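Local coordinates for protein oxidoreductase (PDB 3Q2K) that probably catalyses the NAD-dependent oxidation of the UDP-sugar UDP-GlcNAcA, a step toward 2,3-diacetamido-2,3-dideoxy-D-mannuronic acid in Bordetella pertussis, at residues C[52-56]-C[325-330]; C[117-123]-C[144-150]; C[125-129]-C[198-202]. All coordinates share one frame; numbering follows the deposited sequence.

Contact 1. Residues C[52-56]-C[325-330]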
loop_
_atom_site.group_PDB
_atom_site.type_symbol
_atom_site.label_atom_id
_atom_site.label_comp_id
_atom_site.label_asym_id
_atom_site.label_seq_id
_atom_site.Cartn_x
_atom_site.Cartn_y
_atom_site.Cartn_z
ATOM N N HIS C 52 10.235 -30.554 44.851
ATOM C CA HIS C 52 9.797 -31.880 44.433
ATOM C C HIS C 52 10.914 -32.896 44.630
ATOM O O HIS C 52 11.013 -33.854 43.862
ATOM C CB HIS C 52 9.379 -31.876 42.962
ATOM C CG HIS C 52 8.196 -31.006 42.674
ATOM N ND1 HIS C 52 6.920 -31.504 42.540
ATOM C CD2 HIS C 52 8.096 -29.666 42.507
ATOM C CE1 HIS C 52 6.081 -30.508 42.315
ATOM N NE2 HIS C 52 6.769 -29.381 42.289
ATOM N N GLY C 53 11.725 -32.668 45.659
ATOM C CA GLY C 53 12.880 -33.497 45.990
ATOM C C GLY C 53 12.688 -34.997 45.850
ATOM O O GLY C 53 13.648 -35.738 45.626
ATOM N N ASP C 54 11.442 -35.449 45.945
ATOM C CA ASP C 54 11.124 -36.870 45.833
ATOM C C ASP C 54 10.999 -37.381 44.399
ATOM O O ASP C 54 11.238 -38.554 44.106
ATOM C CB ASP C 54 9.854 -37.182 46.628
ATOM C CG ASP C 54 9.187 -35.928 47.152
ATOM O OD1 ASP C 54 8.081 -36.055 47.719
ATOM O OD2 ASP C 54 9.784 -34.840 46.997
ATOM N N ARG C 55 10.641 -36.493 43.478
ATOM C CA ARG C 55 10.522 -36.929 42.092
ATOM C C ARG C 55 11.642 -36.411 41.193
ATOM O O ARG C 55 11.899 -36.908 40.095
ATOM C CB ARG C 55 9.114 -36.631 41.579
ATOM C CG ARG C 55 8.087 -37.414 42.386
ATOM C CD ARG C 55 6.681 -37.256 41.840
ATOM N NE ARG C 55 6.386 -35.830 41.818
ATOM C CZ ARG C 55 5.542 -35.268 40.962
ATOM N NH1 ARG C 55 5.359 -33.955 40.996
ATOM N NH2 ARG C 55 4.909 -36.027 40.077
ATOM N N ALA C 56 12.366 -35.422 41.701
ATOM C CA ALA C 56 13.349 -34.774 40.850
ATOM C C ALA C 56 14.502 -34.323 41.730
ATOM O O ALA C 56 14.352 -34.063 42.927
ATOM C CB ALA C 56 12.726 -33.572 40.146
ATOM N N TYR C 325 6.289 -26.875 37.635
ATOM C CA TYR C 325 7.175 -28.022 37.487
ATOM C C TYR C 325 6.392 -29.296 37.764
ATOM O O TYR C 325 6.773 -30.364 37.286
ATOM C CB TYR C 325 8.366 -27.943 38.440
ATOM C CG TYR C 325 9.621 -27.363 37.834
ATOM C CD1 TYR C 325 10.535 -28.155 37.148
ATOM C CD2 TYR C 325 9.910 -26.019 38.002
ATOM C CE1 TYR C 325 11.696 -27.609 36.626
ATOM C CE2 TYR C 325 11.064 -25.471 37.482
ATOM C CZ TYR C 325 11.959 -26.264 36.799
ATOM O OH TYR C 325 13.097 -25.672 36.294
ATOM N N ASP C 326 5.320 -29.192 38.542
ATOM C CA ASP C 326 4.485 -30.368 38.757
ATOM C C ASP C 326 4.171 -31.064 37.442
ATOM O O ASP C 326 4.330 -32.279 37.317
ATOM C CB ASP C 326 3.149 -30.042 39.418
ATOM C CG ASP C 326 2.449 -31.303 39.888
ATOM O OD1 ASP C 326 3.163 -32.237 40.313
ATOM O OD2 ASP C 326 1.209 -31.412 39.803
ATOM N N ASN C 327 3.730 -30.263 36.478
ATOM C CA ASN C 327 3.329 -30.721 35.152
ATOM C C ASN C 327 4.496 -31.278 34.334
ATOM O O ASN C 327 4.380 -32.323 33.691
ATOM C CB ASN C 327 2.609 -29.572 34.436
ATOM C CG ASN C 327 2.471 -29.798 32.944
ATOM O OD1 ASN C 327 3.013 -29.055 32.127
ATOM N ND2 ASN C 327 1.755 -30.853 32.577
ATOM N N VAL C 328 5.633 -30.587 34.348
ATOM C CA VAL C 328 6.833 -31.078 33.677
ATOM C C VAL C 328 7.237 -32.470 34.165
ATOM O O VAL C 328 7.460 -33.397 33.383
ATOM C CB VAL C 328 7.996 -30.114 33.968
ATOM C CG1 VAL C 328 9.297 -30.623 33.380
ATOM C CG2 VAL C 328 7.683 -28.735 33.410
ATOM N N ILE C 329 7.295 -32.621 35.483
ATOM C CA ILE C 329 7.671 -33.884 36.107
ATOM C C ILE C 329 6.688 -34.989 35.729
ATOM O O ILE C 329 7.118 -36.057 35.288
ATOM C CB ILE C 329 7.757 -33.729 37.638
ATOM C CG1 ILE C 329 8.835 -32.723 38.054
ATOM C CG2 ILE C 329 8.039 -35.078 38.281
ATOM C CD1 ILE C 329 8.933 -32.556 39.571
ATOM N N ASN C 330 5.389 -34.736 35.886
ATOM C CA ASN C 330 4.344 -35.624 35.368
ATOM C C ASN C 330 4.588 -36.018 33.919
ATOM O O ASN C 330 4.716 -37.204 33.624
ATOM C CB ASN C 330 2.929 -35.049 35.489
ATOM C CG ASN C 330 2.522 -34.837 36.926
ATOM O OD1 ASN C 330 3.114 -35.424 37.829
ATOM N ND2 ASN C 330 1.526 -33.990 37.149
#
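I329 of helix 321-333 points its two branches into the turn 52-56, and they carry the tightly packed half of the contact. Its CD1 reaches CB of H52 at 3.5 Å and also meets CG and ND1 of the imidazole and the methyl of A56. The other branch, CG2, lies against one face of the R55 guanidinium, 3.6 Å above the plane and over its centre. A56 extends the apolar side further, onto I31 and F33 of strand 31-36. The outer half is polar and partly open to solvent. R55, its chain bent at chi3 (-57°), turns its guanidinium along the helix, where NH1 forms a salt bridge to D326 OD1 (2.9 Å) and NH2 donates to N330 OD1 (2.9 Å). The amide oxygen sits in the guanidinium plane, whereas the carboxylate oxygen is tilted from it. NH1 also donates to H52 ND1 over 3.3 Å, and H52 NE2 bonds to P322 O, which together fix the ring. A link of this kind, from the loop between the first helix and second strand of a Rossmann fold to a helix of the C-terminal region, belongs to the two-part architecture of GFO/IDH/MocA oxidoreductases.

Contact 2. Residues C[117-123]-C[144-150]. With NAI (1,4-dihydronicotinamide adenine dinucleotide), chain U.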
loop_
_atom_site.group_PDB
_atom_site.type_symbol
_atom_site.label_atom_id
_atom_site.label_comp_id
_atom_site.label_asym_id
_atom_site.label_seq_id
_atom_site.Cartn_x
_atom_site.Cartn_y
_atom_site.Cartn_z
ATOM N N ARG C 117 18.706 -34.646 25.188
ATOM C CA ARG C 117 17.900 -34.482 26.397
ATOM C C ARG C 117 16.739 -33.500 26.237
ATOM O O ARG C 117 16.674 -32.678 25.320
ATOM C CB ARG C 117 18.736 -34.053 27.605
ATOM C CG ARG C 117 20.228 -34.282 27.476
ATOM C CD ARG C 117 20.714 -35.629 27.990
ATOM N NE ARG C 117 22.149 -35.651 27.723
ATOM C CZ ARG C 117 23.052 -35.093 28.522
ATOM N NH1 ARG C 117 22.652 -34.528 29.652
ATOM N NH2 ARG C 117 24.341 -35.118 28.207
ATOM N N HIS C 118 15.812 -33.569 27.183
ATOM C CA HIS C 118 14.658 -32.680 27.174
ATOM C C HIS C 118 15.065 -31.244 27.495
ATOM O O HIS C 118 16.138 -31.042 28.068
ATOM C CB HIS C 118 13.649 -33.208 28.192
ATOM C CG HIS C 118 13.337 -34.650 27.963
ATOM N ND1 HIS C 118 12.685 -35.080 26.827
ATOM C CD2 HIS C 118 13.667 -35.761 28.664
ATOM C CE1 HIS C 118 12.599 -36.398 26.850
ATOM N NE2 HIS C 118 13.166 -36.831 27.963
ATOM N N VAL C 119 14.242 -30.272 27.106
ATOM C CA VAL C 119 14.548 -28.858 27.319
ATOM C C VAL C 119 13.362 -28.205 28.008
ATOM O O VAL C 119 12.221 -28.399 27.586
ATOM C CB VAL C 119 14.685 -28.090 25.997
ATOM C CG1 VAL C 119 14.774 -26.583 26.257
ATOM C CG2 VAL C 119 15.830 -28.660 25.175
ATOM N N VAL C 120 13.647 -27.503 29.099
ATOM C CA VAL C 120 12.656 -26.613 29.694
ATOM C C VAL C 120 13.158 -25.200 29.431
ATOM O O VAL C 120 14.115 -24.772 30.073
ATOM C CB VAL C 120 12.436 -26.844 31.200
ATOM C CG1 VAL C 120 11.366 -25.908 31.734
ATOM C CG2 VAL C 120 12.015 -28.278 31.475
ATOM N N SER C 121 12.580 -24.499 28.459
ATOM C CA SER C 121 13.064 -23.149 28.160
ATOM C C SER C 121 12.290 -22.095 28.941
ATOM O O SER C 121 11.060 -22.188 29.016
ATOM C CB SER C 121 12.910 -22.831 26.670
ATOM O OG SER C 121 13.471 -21.563 26.386
ATOM N N GLU C 122 12.982 -21.121 29.524
ATOM C CA GLU C 122 12.259 -19.999 30.122
ATOM C C GLU C 122 11.553 -19.155 29.070
ATOM O O GLU C 122 11.917 -19.218 27.890
ATOM C CB GLU C 122 13.184 -19.074 30.917
ATOM C CG GLU C 122 13.175 -19.393 32.392
ATOM C CD GLU C 122 11.860 -19.003 33.045
ATOM O OE1 GLU C 122 11.676 -19.238 34.260
ATOM O OE2 GLU C 122 11.002 -18.445 32.330
ATOM N N LYS C 123 10.554 -18.383 29.483
ATOM C CA LYS C 123 9.890 -17.481 28.545
ATOM C C LYS C 123 10.801 -16.298 28.236
ATOM O O LYS C 123 11.680 -15.968 29.029
ATOM C CB LYS C 123 8.477 -17.082 28.989
ATOM C CG LYS C 123 8.349 -16.420 30.356
ATOM C CD LYS C 123 9.426 -15.366 30.572
ATOM C CE LYS C 123 9.008 -13.920 30.324
ATOM N NZ LYS C 123 10.116 -13.030 30.799
ATOM N N VAL C 144 12.846 -35.263 21.546
ATOM C CA VAL C 144 12.859 -34.878 22.950
ATOM C C VAL C 144 11.691 -33.945 23.249
ATOM O O VAL C 144 11.123 -33.362 22.332
ATOM C CB VAL C 144 14.203 -34.245 23.370
ATOM C CG1 VAL C 144 15.333 -35.272 23.283
ATOM C CG2 VAL C 144 14.544 -33.030 22.524
ATOM N N ARG C 145 11.295 -33.827 24.510
ATOM C CA ARG C 145 10.335 -32.842 24.997
ATOM C C ARG C 145 10.927 -31.435 24.986
ATOM O O ARG C 145 12.071 -31.229 25.395
ATOM C CB ARG C 145 10.150 -33.140 26.485
ATOM C CG ARG C 145 8.732 -33.415 26.916
ATOM C CD ARG C 145 8.219 -34.523 26.030
ATOM N NE ARG C 145 6.780 -34.629 26.225
ATOM C CZ ARG C 145 6.032 -35.523 25.591
ATOM N NH1 ARG C 145 6.611 -36.382 24.766
ATOM N NH2 ARG C 145 4.725 -35.565 25.802
ATOM N N LEU C 146 10.133 -30.452 24.574
ATOM C CA LEU C 146 10.494 -29.046 24.718
ATOM C C LEU C 146 9.353 -28.404 25.496
ATOM O O LEU C 146 8.229 -28.420 24.997
ATOM C CB LEU C 146 10.605 -28.405 23.333
ATOM C CG LEU C 146 10.539 -26.886 23.277
ATOM C CD1 LEU C 146 11.408 -26.287 24.375
ATOM C CD2 LEU C 146 10.930 -26.380 21.893
ATOM N N PHE C 147 9.604 -27.915 26.707
ATOM C CA PHE C 147 8.568 -27.227 27.482
ATOM C C PHE C 147 8.907 -25.735 27.509
ATOM O O PHE C 147 10.072 -25.365 27.448
ATOM C CB PHE C 147 8.506 -27.668 28.944
ATOM C CG PHE C 147 8.406 -29.153 29.145
ATOM C CD1 PHE C 147 7.191 -29.735 29.465
ATOM C CD2 PHE C 147 9.529 -29.959 29.050
ATOM C CE1 PHE C 147 7.076 -31.099 29.654
ATOM C CE2 PHE C 147 9.426 -31.318 29.265
ATOM C CZ PHE C 147 8.200 -31.892 29.539
ATOM N N VAL C 148 7.917 -24.853 27.576
ATOM C CA VAL C 148 8.175 -23.430 27.729
ATOM C C VAL C 148 7.513 -22.947 29.022
ATOM O O VAL C 148 6.348 -23.210 29.308
ATOM C CB VAL C 148 7.652 -22.644 26.514
ATOM C CG1 VAL C 148 7.834 -21.141 26.735
ATOM C CG2 VAL C 148 8.320 -23.183 25.248
ATOM N N VAL C 149 8.248 -22.222 29.857
ATOM C CA VAL C 149 7.703 -21.904 31.178
ATOM C C VAL C 149 6.605 -20.868 31.017
ATOM O O VAL C 149 6.871 -19.779 30.526
ATOM C CB VAL C 149 8.790 -21.350 32.113
ATOM C CG1 VAL C 149 8.176 -20.799 33.385
ATOM C CG2 VAL C 149 9.769 -22.466 32.428
ATOM N N LYS C 150 5.374 -21.183 31.398
ATOM C CA LYS C 150 4.361 -20.146 31.367
ATOM C C LYS C 150 3.584 -20.305 32.661
ATOM O O LYS C 150 2.454 -20.795 32.637
ATOM C CB LYS C 150 3.436 -20.301 30.155
ATOM C CG LYS C 150 3.306 -19.040 29.333
ATOM C CD LYS C 150 4.494 -18.980 28.399
ATOM C CE LYS C 150 4.324 -17.805 27.441
ATOM N NZ LYS C 150 5.293 -16.681 27.577
HETATM P PA NAI U . 20.003 -12.838 34.391
HETATM O O1A NAI U . 20.997 -11.862 33.895
HETATM O O2A NAI U . 19.809 -12.562 35.967
HETATM O O5B NAI U . 20.532 -14.352 34.557
HETATM C C5B NAI U . 21.519 -14.562 33.553
HETATM C C4B NAI U . 22.450 -15.744 33.794
HETATM O O4B NAI U . 22.717 -16.414 32.555
HETATM C C3B NAI U . 23.699 -14.971 34.262
HETATM O O3B NAI U . 24.173 -15.603 35.454
HETATM C C2B NAI U . 24.580 -15.077 32.986
HETATM O O2B NAI U . 25.979 -15.141 33.277
HETATM C C1B NAI U . 24.150 -16.491 32.535
HETATM N N9A NAI U . 24.629 -16.691 31.178
HETATM C C8A NAI U . 24.836 -15.758 30.210
HETATM N N7A NAI U . 25.250 -16.381 29.142
HETATM C C5A NAI U . 25.351 -17.715 29.338
HETATM C C6A NAI U . 25.721 -18.838 28.572
HETATM N N6A NAI U . 26.100 -18.730 27.247
HETATM N N1A NAI U . 25.652 -20.028 29.162
HETATM C C2A NAI U . 25.242 -20.175 30.411
HETATM N N3A NAI U . 24.892 -19.152 31.160
HETATM C C4A NAI U . 24.915 -17.924 30.658
HETATM O O3 NAI U . 18.525 -12.483 33.881
HETATM P PN NAI U . 17.350 -13.484 34.324
HETATM O O1N NAI U . 16.337 -12.492 34.925
HETATM O O2N NAI U . 17.547 -14.557 35.414
HETATM O O5D NAI U . 16.696 -14.000 32.938
HETATM C C5D NAI U . 16.066 -15.246 33.204
HETATM C C4D NAI U . 15.547 -15.871 31.903
HETATM O O4D NAI U . 14.287 -16.347 32.420
HETATM C C3D NAI U . 15.199 -14.833 30.817
HETATM O O3D NAI U . 14.625 -15.406 29.649
HETATM C C2D NAI U . 14.032 -14.113 31.522
HETATM O O2D NAI U . 13.155 -13.647 30.501
HETATM C C1D NAI U . 13.303 -15.342 32.116
HETATM N N1N NAI U . 12.589 -15.049 33.357
HETATM C C2N NAI U . 11.405 -15.601 33.510
HETATM C C3N NAI U . 10.707 -15.344 34.683
HETATM C C7N NAI U . 9.370 -15.936 34.868
HETATM O O7N NAI U . 8.595 -15.423 35.648
HETATM N N7N NAI U . 9.045 -17.018 34.131
HETATM C C4N NAI U . 11.258 -14.500 35.645
HETATM C C5N NAI U . 12.500 -13.946 35.398
HETATM C C6N NAI U . 13.168 -14.251 34.228
#
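The imidazole of H118 turns its edge to segment 144-150: R145 N lies in the ring plane and donates to ND1 over 3.0 Å, while CB of V144 approaches obliquely. CG of H118 stands beside its own backbone N (chi1 -53°), which turns the ring across to the neighbouring strand. V119 O lies at the edge of the F147 ring, 3.4 Å from CD2, and V120 CG2 comes to the same ring carbon obliquely. Beyond the H118 bond the two strands pair in parallel, with V119 N donating to R145 O, F147 N to V119 O, S121 N to F147 O and V149 N to S121 O. V119 and L146 lie side by side on one face with S121 and V148; V120 and F147 share the other.

Where the strands end, the chain reaches NADH. E122 bends at chi2 (-71°), and its OE2 accepts a hydrogen bond from the carboxamide N7N of the nicotinamide at 3.0 Å, nearly straight (171°), as well as one from K123 N at 2.9 Å. OE1 is taken by H45 and H321, so the carboxylate is gripped on both oxygens. K123 O accepts from O3D and O2D of the nicotinamide ribose; K123 NZ donates to O2D at 3.1 Å and also to the bound UDP-sugar. CB of V149 packs on E122 OE2 at 3.7 Å.

The pairing closes the beta-alpha-beta unit of strand 118-121, helix 129-142 and strand 146-148 at one edge of the Rossmann sheet. Strand 95-98 flanks 118-121 on its other side, V119 and S121 face helix 105-114, and H118, R145 and F147 rest on helix 321-333.

Contact 3. Residues C[125-129]-C[198-202]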
loop_
_atom_site.group_PDB
_atom_site.type_symbol
_atom_site.label_atom_id
_atom_site.label_comp_id
_atom_site.label_asym_id
_atom_site.label_seq_id
_atom_site.Cartn_x
_atom_site.Cartn_y
_atom_site.Cartn_z
ATOM N N MET C 125 10.417 -18.245 24.449
ATOM C CA MET C 125 11.321 -19.279 23.944
ATOM C C MET C 125 12.390 -18.701 23.022
ATOM O O MET C 125 13.408 -19.345 22.774
ATOM C CB MET C 125 10.530 -20.352 23.185
ATOM C CG MET C 125 9.672 -19.871 22.008
ATOM S SD MET C 125 8.436 -21.076 21.430
ATOM C CE MET C 125 9.542 -22.448 21.080
ATOM N N ALA C 126 12.128 -17.539 22.433
ATOM C CA ALA C 126 13.163 -16.901 21.613
ATOM C C ALA C 126 12.738 -15.448 21.456
ATOM O O ALA C 126 11.723 -15.049 22.021
ATOM C CB ALA C 126 13.227 -17.552 20.246
ATOM N N THR C 127 13.539 -14.654 20.755
ATOM C CA THR C 127 13.232 -13.259 20.468
ATOM C C THR C 127 12.984 -13.117 18.960
ATOM O O THR C 127 12.531 -12.076 18.485
ATOM C CB THR C 127 14.427 -12.369 20.874
ATOM O OG1 THR C 127 15.585 -12.937 20.259
ATOM C CG2 THR C 127 14.714 -12.418 22.371
ATOM N N ARG C 128 13.303 -14.146 18.180
ATOM C CA ARG C 128 13.054 -14.104 16.740
ATOM C C ARG C 128 12.168 -15.235 16.250
ATOM O O ARG C 128 12.325 -16.379 16.684
ATOM C CB ARG C 128 14.388 -14.106 15.988
ATOM C CG ARG C 128 15.130 -12.797 16.225
ATOM C CD ARG C 128 16.633 -12.988 16.135
ATOM N NE ARG C 128 17.297 -11.688 16.141
ATOM C CZ ARG C 128 18.540 -11.449 15.725
ATOM N NH1 ARG C 128 19.338 -12.396 15.257
ATOM N NH2 ARG C 128 19.033 -10.221 15.762
ATOM N N TRP C 129 11.226 -14.917 15.369
ATOM C CA TRP C 129 10.303 -15.953 14.913
ATOM C C TRP C 129 11.015 -17.200 14.385
ATOM O O TRP C 129 10.779 -18.327 14.815
ATOM C CB TRP C 129 9.331 -15.373 13.887
ATOM C CG TRP C 129 8.377 -16.323 13.240
ATOM C CD1 TRP C 129 8.278 -16.567 11.894
ATOM C CD2 TRP C 129 7.400 -17.161 13.871
ATOM N NE1 TRP C 129 7.299 -17.506 11.657
ATOM C CE2 TRP C 129 6.760 -17.900 12.852
ATOM C CE3 TRP C 129 7.030 -17.389 15.199
ATOM C CZ2 TRP C 129 5.738 -18.818 13.110
ATOM C CZ3 TRP C 129 5.991 -18.281 15.457
ATOM C CH2 TRP C 129 5.367 -19.000 14.417
ATOM N N TRP C 198 17.097 -5.885 21.312
ATOM C CA TRP C 198 16.292 -6.701 20.393
ATOM C C TRP C 198 16.782 -8.141 20.304
ATOM O O TRP C 198 15.984 -9.065 20.402
ATOM C CB TRP C 198 16.206 -6.187 18.945
ATOM C CG TRP C 198 15.697 -4.782 18.734
ATOM C CD1 TRP C 198 16.428 -3.722 18.273
ATOM C CD2 TRP C 198 14.374 -4.273 18.971
ATOM N NE1 TRP C 198 15.644 -2.594 18.217
ATOM C CE2 TRP C 198 14.384 -2.900 18.661
ATOM C CE3 TRP C 198 13.177 -4.846 19.409
ATOM C CZ2 TRP C 198 13.235 -2.111 18.742
ATOM C CZ3 TRP C 198 12.040 -4.063 19.497
ATOM C CH2 TRP C 198 12.077 -2.704 19.177
ATOM N N GLU C 199 18.059 -8.361 20.003
ATOM C CA GLU C 199 18.627 -9.703 19.915
ATOM C C GLU C 199 18.426 -10.536 21.184
ATOM O O GLU C 199 18.008 -11.678 21.064
ATOM C CB GLU C 199 20.132 -9.640 19.621
ATOM C CG GLU C 199 20.787 -11.002 19.384
ATOM C CD GLU C 199 22.105 -10.859 18.649
ATOM O OE1 GLU C 199 22.550 -11.865 18.063
ATOM O OE2 GLU C 199 22.704 -9.762 18.626
ATOM N N TRP C 200 18.672 -9.995 22.376
ATOM C CA TRP C 200 18.750 -10.801 23.588
ATOM C C TRP C 200 17.452 -10.895 24.390
ATOM O O TRP C 200 17.233 -11.851 25.138
ATOM C CB TRP C 200 19.976 -10.400 24.429
ATOM C CG TRP C 200 21.225 -10.357 23.582
ATOM C CD1 TRP C 200 21.967 -9.252 23.261
ATOM C CD2 TRP C 200 21.845 -11.453 22.896
ATOM N NE1 TRP C 200 23.022 -9.596 22.448
ATOM C CE2 TRP C 200 22.964 -10.942 22.202
ATOM C CE3 TRP C 200 21.583 -12.826 22.830
ATOM C CZ2 TRP C 200 23.803 -11.742 21.429
ATOM C CZ3 TRP C 200 22.419 -13.622 22.055
ATOM C CH2 TRP C 200 23.531 -13.082 21.387
ATOM N N ASP C 201 16.581 -9.901 24.262
ATOM C CA ASP C 201 15.525 -9.659 25.246
ATOM C C ASP C 201 14.232 -9.192 24.580
ATOM O O ASP C 201 13.157 -9.709 24.871
ATOM C CB ASP C 201 16.050 -8.576 26.197
ATOM C CG ASP C 201 15.241 -8.388 27.475
ATOM O OD1 ASP C 201 14.306 -9.132 27.855
ATOM O OD2 ASP C 201 15.587 -7.397 28.152
ATOM N N GLY C 202 14.301 -8.226 23.670
ATOM C CA GLY C 202 13.088 -7.536 23.243
ATOM C C GLY C 202 12.714 -6.511 24.294
ATOM O O GLY C 202 13.499 -6.218 25.196
#
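T127 and E199 join the loop leading from the Rossmann strand 118-121 into helix 129-142 to a loop of the C-terminal alpha/beta region that precedes helix 210-220, a tie between the two parts of the GFO/IDH/MocA fold. The single hydrogen bond across it runs from T127 OG1 to E199 O, 2.8 Å long. Its donor stands above the carbonyl plane, 39° out of it, so it does not line up with either in-plane lone-pair direction. With chi1 at 51°, OG1 sits between the backbone N and the carbonyl carbon of T127, leaving CG2 to lie against the backbone of W200 and D201, 3.7 Å from D201 N.

The acidic groups of this loop find their partners outside the contact. E199 OE2 forms a salt bridge with R343 of the second subunit. D201 is bonded through OD2 to G196 N and through OD1 to N207 ND2, which holds the carboxylate close to W194 of the NADH site. W198 N donates to E238.

R128, in the N-cap position of helix 129-142, sends an extended chain across to E199 and lays one guanidinium face near the glutamate's CG. The two charges are close without pairing: R128 NH1 is 4.3 Å from E199 OE1, which lies well out of the guanidinium plane with no N-H aimed at it. On its other flank, E199 CG rests over the centre of the W200 ring, 3.5 Å above its plane.

How the contacts relate
From the N terminus, the chain first passes the turn 52-56, which is paired much later with helix 321-333; contact 1 therefore closes the longest loop, and both other contacts fall within it. Contact 2 closes a short loop around helix 129-142. Contact 3 starts from 125-129, between the two strands of contact 2, and ends at 198-202 beyond them, so these two cross. Contact 2 belongs to the Rossmann sheet alone, whereas contacts 1 and 3 fasten that part to the C-terminal region on opposite sides of the chain's centre. V328 packs on F147 and V120, and M125 on V148 and L146, making contact 2 the bridge between them.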